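Local coordinates for putative two-component sensor histidine kinase protein (Sinorhizobium meliloti, PDB 3HCY), which is the GAF-domain part of a putative sensor histidine kinase, the whole of which probably transfers a phosphoryl group from ATP to a protein histidine, at residues L43-H54 and L81-I90. Numbering follows the deposited sequence.
Sequences LSEHYQRAVDGH and LKESIVGEGI
On one side of the GAF-domain sheet, the short helix 45-50 lies nearly antiparallel to helix 79-88, the axes of the segments 45-50 and 81-88 being 10.2 Å apart at 167°, and the N-terminal end of the first is tied to the C-terminal end of the second by Ser44 and Glu88. The Glu88 carboxylate grips Ser44 with both oxygens. Glu88 OE1 accepts from Ser44 OG at 2.9 Å on its syn side, while Glu88 OE2 takes Ser44 N at 3.1 Å from above the carboxylate plane. Ser44 OG in turn accepts from Tyr47 N as the N-cap, so one hydroxyl both closes the first turn and reaches across to the other helix. The helix N-terminus would probably help stabilise the negative charge, and Arg23 adds a salt bridge to Glu88 OE2. Gly89 ends its helix in a Schellman motif, after which the Ile90 side chain points toward helix 45-50.

Tyr47 fills the middle. Its CG stands anti to the backbone N (chi1 178°), sending the ring between the helices: Ile90 CD1 lies over one face and Val51 CG1 over the opposite one, both offset toward the rim, and Ser84 O meets the edge in plane. Glu88 crosses Tyr47 at about a right angle, its CB 3.6 Å from Tyr47 CD2. Beyond the helix end, His54 meets Leu81, His54 CD2 3.5 Å from Leu81 CD2.

Beneath this pair lies the sheet: Leu43, Tyr47 and Ile90 touch Tyr111 of strand 104-112, and Leu43 and Val51 rest on Phe37 of strand 35-41. Ile85 packs against the loop residues Val72 and Phe77.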
ATOM      1  N   LEU A  43       0.188 -12.831 -16.374  1.00 21.61           N
ATOM      2  CA  LEU A  43       0.906 -12.668 -17.609  1.00 21.57           C
ATOM      3  C   LEU A  43       1.695 -13.955 -17.820  1.00 21.64           C
ATOM      4  O   LEU A  43       2.159 -14.595 -16.861  1.00 20.92           O
ATOM      5  CB  LEU A  43       1.911 -11.497 -17.508  1.00 21.43           C
ATOM      6  CG  LEU A  43       1.252 -10.129 -17.266  1.00 21.25           C
ATOM      7  CD1 LEU A  43       2.263  -8.990 -17.258  1.00 18.23           C
ATOM      8  CD2 LEU A  43       0.127  -9.867 -18.280  1.00 21.29           C
ATOM      9  N   SER A  44       1.879 -14.307 -19.089  1.00 21.34           N
ATOM     10  CA  SER A  44       2.792 -15.382 -19.425  1.00 21.00           C
ATOM     11  C   SER A  44       4.231 -14.802 -19.528  1.00 21.43           C
ATOM     12  O   SER A  44       4.436 -13.599 -19.810  1.00 20.53           O
ATOM     13  CB  SER A  44       2.386 -15.998 -20.744  1.00 20.17           C
ATOM     14  OG  SER A  44       2.702 -15.056 -21.735  1.00 18.69           O
ATOM     15  N   GLU A  45       5.208 -15.694 -19.359  1.00 21.48           N
ATOM     16  CA  GLU A  45       6.603 -15.382 -19.620  1.00 21.69           C
ATOM     17  C   GLU A  45       6.825 -14.988 -21.051  1.00 21.55           C
ATOM     18  O   GLU A  45       7.549 -14.050 -21.348  1.00 21.12           O
ATOM     19  CB  GLU A  45       7.415 -16.586 -19.275  1.00 22.17           C
ATOM     20  CG  GLU A  45       7.454 -16.745 -17.754  1.00 24.72           C
ATOM     21  CD  GLU A  45       8.097 -18.034 -17.265  1.00 29.15           C
ATOM     22  OE1 GLU A  45       8.404 -18.946 -18.085  1.00 32.75           O
ATOM     23  OE2 GLU A  45       8.298 -18.123 -16.029  1.00 32.14           O
ATOM     24  N   HIS A  46       6.131 -15.654 -21.951  1.00 21.92           N
ATOM     25  CA  HIS A  46       6.206 -15.267 -23.329  1.00 22.56           C
ATOM     26  C   HIS A  46       5.948 -13.796 -23.430  1.00 23.58           C
ATOM     27  O   HIS A  46       6.709 -13.088 -24.054  1.00 23.79           O
ATOM     28  CB  HIS A  46       5.194 -16.013 -24.136  1.00 22.50           C
ATOM     29  CG  HIS A  46       5.279 -15.734 -25.596  1.00 23.85           C
ATOM     30  ND1 HIS A  46       6.218 -16.334 -26.415  1.00 25.40           N
ATOM     31  CD2 HIS A  46       4.518 -14.945 -26.402  1.00 24.16           C
ATOM     32  CE1 HIS A  46       6.031 -15.919 -27.663  1.00 25.55           C
ATOM     33  NE2 HIS A  46       5.014 -15.069 -27.681  1.00 22.40           N
ATOM     34  N   TYR A  47       4.879 -13.320 -22.794  1.00 24.77           N
ATOM     35  CA  TYR A  47       4.585 -11.897 -22.844  1.00 25.27           C
ATOM     36  C   TYR A  47       5.704 -11.116 -22.207  1.00 26.20           C
ATOM     37  O   TYR A  47       6.065 -10.051 -22.668  1.00 26.57           O
ATOM     38  CB  TYR A  47       3.279 -11.566 -22.132  1.00 25.31           C
ATOM     39  CG  TYR A  47       2.929 -10.061 -22.115  1.00 25.71           C
ATOM     40  CD1 TYR A  47       3.072  -9.308 -20.963  1.00 24.52           C
ATOM     41  CD2 TYR A  47       2.446  -9.406 -23.248  1.00 24.77           C
ATOM     42  CE1 TYR A  47       2.753  -7.956 -20.940  1.00 23.56           C
ATOM     43  CE2 TYR A  47       2.122  -8.040 -23.214  1.00 24.22           C
ATOM     44  CZ  TYR A  47       2.285  -7.329 -22.049  1.00 22.35           C
ATOM     45  OH  TYR A  47       1.997  -5.970 -21.980  1.00 20.32           O
ATOM     46  N   GLN A  48       6.234 -11.633 -21.121  1.00 26.99           N
ATOM     47  CA  GLN A  48       7.152 -10.842 -20.333  1.00 27.87           C
ATOM     48  C   GLN A  48       8.454 -10.597 -21.099  1.00 28.71           C
ATOM     49  O   GLN A  48       8.934  -9.452 -21.148  1.00 28.32           O
ATOM     50  CB  GLN A  48       7.380 -11.501 -18.955  1.00 27.91           C
ATOM     51  CG  GLN A  48       6.121 -11.476 -18.105  1.00 27.88           C
ATOM     52  CD  GLN A  48       6.238 -12.150 -16.796  1.00 27.17           C
ATOM     53  OE1 GLN A  48       7.067 -13.043 -16.623  1.00 29.14           O
ATOM     54  NE2 GLN A  48       5.407 -11.762 -15.866  1.00 27.42           N
ATOM     55  N   ARG A  49       8.978 -11.659 -21.733  1.00 29.48           N
ATOM     56  CA  ARG A  49      10.155 -11.568 -22.588  1.00 30.10           C
ATOM     57  C   ARG A  49       9.857 -10.649 -23.751  1.00 30.61           C
ATOM     58  O   ARG A  49      10.664  -9.828 -24.140  1.00 30.64           O
ATOM     59  CB  ARG A  49      10.514 -12.935 -23.129  1.00 30.23           C
ATOM     60  CG  ARG A  49      11.055 -13.968 -22.116  1.00 33.30           C
ATOM     61  CD  ARG A  49      11.692 -15.216 -22.848  1.00 39.16           C
ATOM     62  NE  ARG A  49      10.713 -15.993 -23.668  1.00 43.64           N
ATOM     63  CZ  ARG A  49       9.905 -16.982 -23.227  1.00 45.85           C
ATOM     64  NH1 ARG A  49       9.912 -17.409 -21.951  1.00 46.92           N
ATOM     65  NH2 ARG A  49       9.077 -17.561 -24.082  1.00 46.06           N
ATOM     66  N   ALA A  50       8.651 -10.790 -24.274  1.00 32.45           N
ATOM     67  CA  ALA A  50       8.174 -10.053 -25.428  1.00 33.72           C
ATOM     68  C   ALA A  50       8.311  -8.569 -25.266  1.00 35.60           C
ATOM     69  O   ALA A  50       8.743  -7.888 -26.173  1.00 35.92           O
ATOM     70  CB  ALA A  50       6.722 -10.379 -25.682  1.00 32.85           C
ATOM     71  N   VAL A  51       7.952  -8.035 -24.123  1.00 38.27           N
ATOM     72  CA  VAL A  51       7.712  -6.610 -24.024  1.00 40.68           C
ATOM     73  C   VAL A  51       8.588  -5.843 -23.085  1.00 42.71           C
ATOM     74  O   VAL A  51       8.250  -4.751 -22.701  1.00 43.21           O
ATOM     75  CB  VAL A  51       6.339  -6.387 -23.478  1.00 40.77           C
ATOM     76  CG1 VAL A  51       5.361  -7.129 -24.277  1.00 42.36           C
ATOM     77  CG2 VAL A  51       6.291  -6.896 -22.108  1.00 40.87           C
ATOM     78  N   ASP A  52       9.682  -6.424 -22.658  1.00 45.36           N
ATOM     79  CA  ASP A  52      10.591  -5.709 -21.811  1.00 46.84           C
ATOM     80  C   ASP A  52      11.062  -4.512 -22.631  1.00 48.05           C
ATOM     81  O   ASP A  52      10.951  -4.526 -23.849  1.00 47.94           O
ATOM     82  CB  ASP A  52      11.750  -6.625 -21.471  1.00 47.17           C
ATOM     83  CG  ASP A  52      11.438  -7.559 -20.347  1.00 47.03           C
ATOM     84  OD1 ASP A  52      10.894  -7.101 -19.350  1.00 48.51           O
ATOM     85  OD2 ASP A  52      11.747  -8.749 -20.434  1.00 46.92           O
ATOM     86  N   GLY A  53      11.568  -3.473 -21.977  1.00 49.24           N
ATOM     87  CA  GLY A  53      12.096  -2.340 -22.700  1.00 49.86           C
ATOM     88  C   GLY A  53      11.392  -1.029 -22.486  1.00 50.92           C
ATOM     89  O   GLY A  53      11.872  -0.195 -21.735  1.00 50.58           O
ATOM     90  N   HIS A  54      10.257  -0.845 -23.155  1.00 52.30           N
ATOM     91  CA  HIS A  54       9.525   0.431 -23.146  1.00 53.68           C
ATOM     92  C   HIS A  54       9.176   0.979 -21.791  1.00 52.82           C
ATOM     93  O   HIS A  54       8.516   0.327 -21.014  1.00 52.99           O
ATOM     94  CB  HIS A  54       8.196   0.348 -23.909  1.00 54.46           C
ATOM     95  CG  HIS A  54       8.330  -0.017 -25.349  1.00 58.77           C
ATOM     96  ND1 HIS A  54       8.890   0.821 -26.283  1.00 61.96           N
ATOM     97  CD2 HIS A  54       7.985  -1.143 -26.012  1.00 62.97           C
ATOM     98  CE1 HIS A  54       8.871   0.233 -27.465  1.00 62.94           C
ATOM     99  NE2 HIS A  54       8.322  -0.956 -27.326  1.00 63.94           N
ATOM    100  N   LEU A  81       4.160  -4.176 -30.894  1.00 32.12           N
ATOM    101  CA  LEU A  81       3.894  -4.086 -29.459  1.00 30.51           C
ATOM    102  C   LEU A  81       2.399  -4.183 -29.173  1.00 29.91           C
ATOM    103  O   LEU A  81       1.991  -4.747 -28.154  1.00 29.67           O
ATOM    104  CB  LEU A  81       4.455  -2.773 -28.912  1.00 30.10           C
ATOM    105  CG  LEU A  81       4.285  -2.329 -27.435  1.00 29.10           C
ATOM    106  CD1 LEU A  81       4.996  -3.332 -26.516  1.00 29.24           C
ATOM    107  CD2 LEU A  81       4.729  -0.914 -27.143  1.00 25.95           C
ATOM    108  N   LYS A  82       1.587  -3.614 -30.063  1.00 28.72           N
ATOM    109  CA  LYS A  82       0.178  -3.923 -30.098  1.00 27.90           C
ATOM    110  C   LYS A  82      -0.086  -5.401 -30.390  1.00 26.23           C
ATOM    111  O   LYS A  82      -0.929  -5.995 -29.792  1.00 25.64           O
ATOM    112  CB  LYS A  82      -0.521  -3.036 -31.106  1.00 28.41           C
ATOM    113  CG  LYS A  82      -2.054  -3.228 -31.178  1.00 31.34           C
ATOM    114  CD  LYS A  82      -2.753  -2.270 -32.185  1.00 35.13           C
ATOM    115  CE  LYS A  82      -4.294  -2.460 -32.295  1.00 38.26           C
ATOM    116  NZ  LYS A  82      -4.946  -1.512 -33.285  1.00 39.71           N
ATOM    117  N   GLU A  83       0.670  -6.024 -31.264  1.00 25.62           N
ATOM    118  CA  GLU A  83       0.459  -7.451 -31.502  1.00 25.44           C
ATOM    119  C   GLU A  83       0.790  -8.240 -30.263  1.00 24.40           C
ATOM    120  O   GLU A  83       0.155  -9.255 -29.963  1.00 24.12           O
ATOM    121  CB  GLU A  83       1.290  -7.949 -32.690  1.00 25.83           C
ATOM    122  CG  GLU A  83       1.130  -9.478 -33.032  1.00 29.50           C
ATOM    123  CD  GLU A  83      -0.351 -10.003 -33.058  1.00 34.34           C
ATOM    124  OE1 GLU A  83      -1.211  -9.374 -33.727  1.00 35.01           O
ATOM    125  OE2 GLU A  83      -0.652 -11.064 -32.421  1.00 37.62           O
ATOM    126  N   SER A  84       1.793  -7.774 -29.534  1.00 23.57           N
ATOM    127  CA  SER A  84       2.223  -8.476 -28.332  1.00 22.75           C
ATOM    128  C   SER A  84       1.147  -8.444 -27.270  1.00 21.52           C
ATOM    129  O   SER A  84       0.888  -9.455 -26.626  1.00 21.39           O
ATOM    130  CB  SER A  84       3.521  -7.904 -27.793  1.00 22.78           C
ATOM    131  OG  SER A  84       4.593  -8.759 -28.139  1.00 23.04           O
ATOM    132  N   ILE A  85       0.504  -7.290 -27.111  1.00 19.78           N
ATOM    133  CA  ILE A  85      -0.532  -7.162 -26.091  1.00 18.50           C
ATOM    134  C   ILE A  85      -1.743  -8.042 -26.473  1.00 17.82           C
ATOM    135  O   ILE A  85      -2.118  -8.941 -25.744  1.00 18.06           O
ATOM    136  CB  ILE A  85      -1.005  -5.725 -25.954  1.00 18.15           C
ATOM    137  CG1 ILE A  85       0.024  -4.913 -25.164  1.00 17.57           C
ATOM    138  CG2 ILE A  85      -2.449  -5.706 -25.334  1.00 16.69           C
ATOM    139  CD1 ILE A  85       0.120  -3.467 -25.647  1.00 16.69           C
ATOM    140  N   VAL A  86      -2.327  -7.782 -27.641  1.00 16.07           N
ATOM    141  CA  VAL A  86      -3.505  -8.486 -28.041  1.00 14.25           C
ATOM    142  C   VAL A  86      -3.242 -10.000 -28.101  1.00 15.03           C
ATOM    143  O   VAL A  86      -4.018 -10.781 -27.591  1.00 15.18           O
ATOM    144  CB  VAL A  86      -4.201  -7.855 -29.346  1.00 13.50           C
ATOM    145  CG1 VAL A  86      -5.318  -8.672 -29.774  1.00 10.31           C
ATOM    146  CG2 VAL A  86      -4.527  -6.392 -29.172  1.00  6.66           C
ATOM    147  N   GLY A  87      -2.111 -10.434 -28.609  1.00 15.14           N
ATOM    148  CA  GLY A  87      -1.879 -11.865 -28.631  1.00 15.14           C
ATOM    149  C   GLY A  87      -1.806 -12.489 -27.264  1.00 15.25           C
ATOM    150  O   GLY A  87      -2.079 -13.699 -27.107  1.00 15.69           O
ATOM    151  N   GLU A  88      -1.419 -11.678 -26.280  1.00 15.18           N
ATOM    152  CA  GLU A  88      -1.462 -12.105 -24.875  1.00 15.86           C
ATOM    153  C   GLU A  88      -2.883 -12.202 -24.384  1.00 15.73           C
ATOM    154  O   GLU A  88      -3.163 -12.870 -23.393  1.00 16.65           O
ATOM    155  CB  GLU A  88      -0.673 -11.129 -23.981  1.00 16.61           C
ATOM    156  CG  GLU A  88      -0.634 -11.436 -22.448  1.00 17.80           C
ATOM    157  CD  GLU A  88       0.023 -12.749 -22.093  1.00 18.83           C
ATOM    158  OE1 GLU A  88       0.841 -13.198 -22.894  1.00 19.25           O
ATOM    159  OE2 GLU A  88      -0.290 -13.342 -21.030  1.00 22.75           O
ATOM    160  N   GLY A  89      -3.801 -11.555 -25.085  1.00 15.58           N
ATOM    161  CA  GLY A  89      -5.200 -11.593 -24.699  1.00 15.19           C
ATOM    162  C   GLY A  89      -5.675 -10.376 -23.926  1.00 15.03           C
ATOM    163  O   GLY A  89      -6.769 -10.435 -23.381  1.00 14.90           O
ATOM    164  N   ILE A  90      -4.881  -9.288 -23.899  1.00 14.81           N
ATOM    165  CA  ILE A  90      -5.173  -8.056 -23.123  1.00 15.22           C
ATOM    166  C   ILE A  90      -5.807  -6.957 -24.012  1.00 16.60           C
ATOM    167  O   ILE A  90      -5.357  -6.752 -25.151  1.00 18.59           O
ATOM    168  CB  ILE A  90      -3.858  -7.468 -22.540  1.00 14.81           C
ATOM    169  CG1 ILE A  90      -3.296  -8.395 -21.469  1.00 14.33           C
ATOM    170  CG2 ILE A  90      -4.012  -5.989 -22.063  1.00 12.37           C
ATOM    171  CD1 ILE A  90      -1.751  -8.393 -21.430  1.00 12.26           C
TER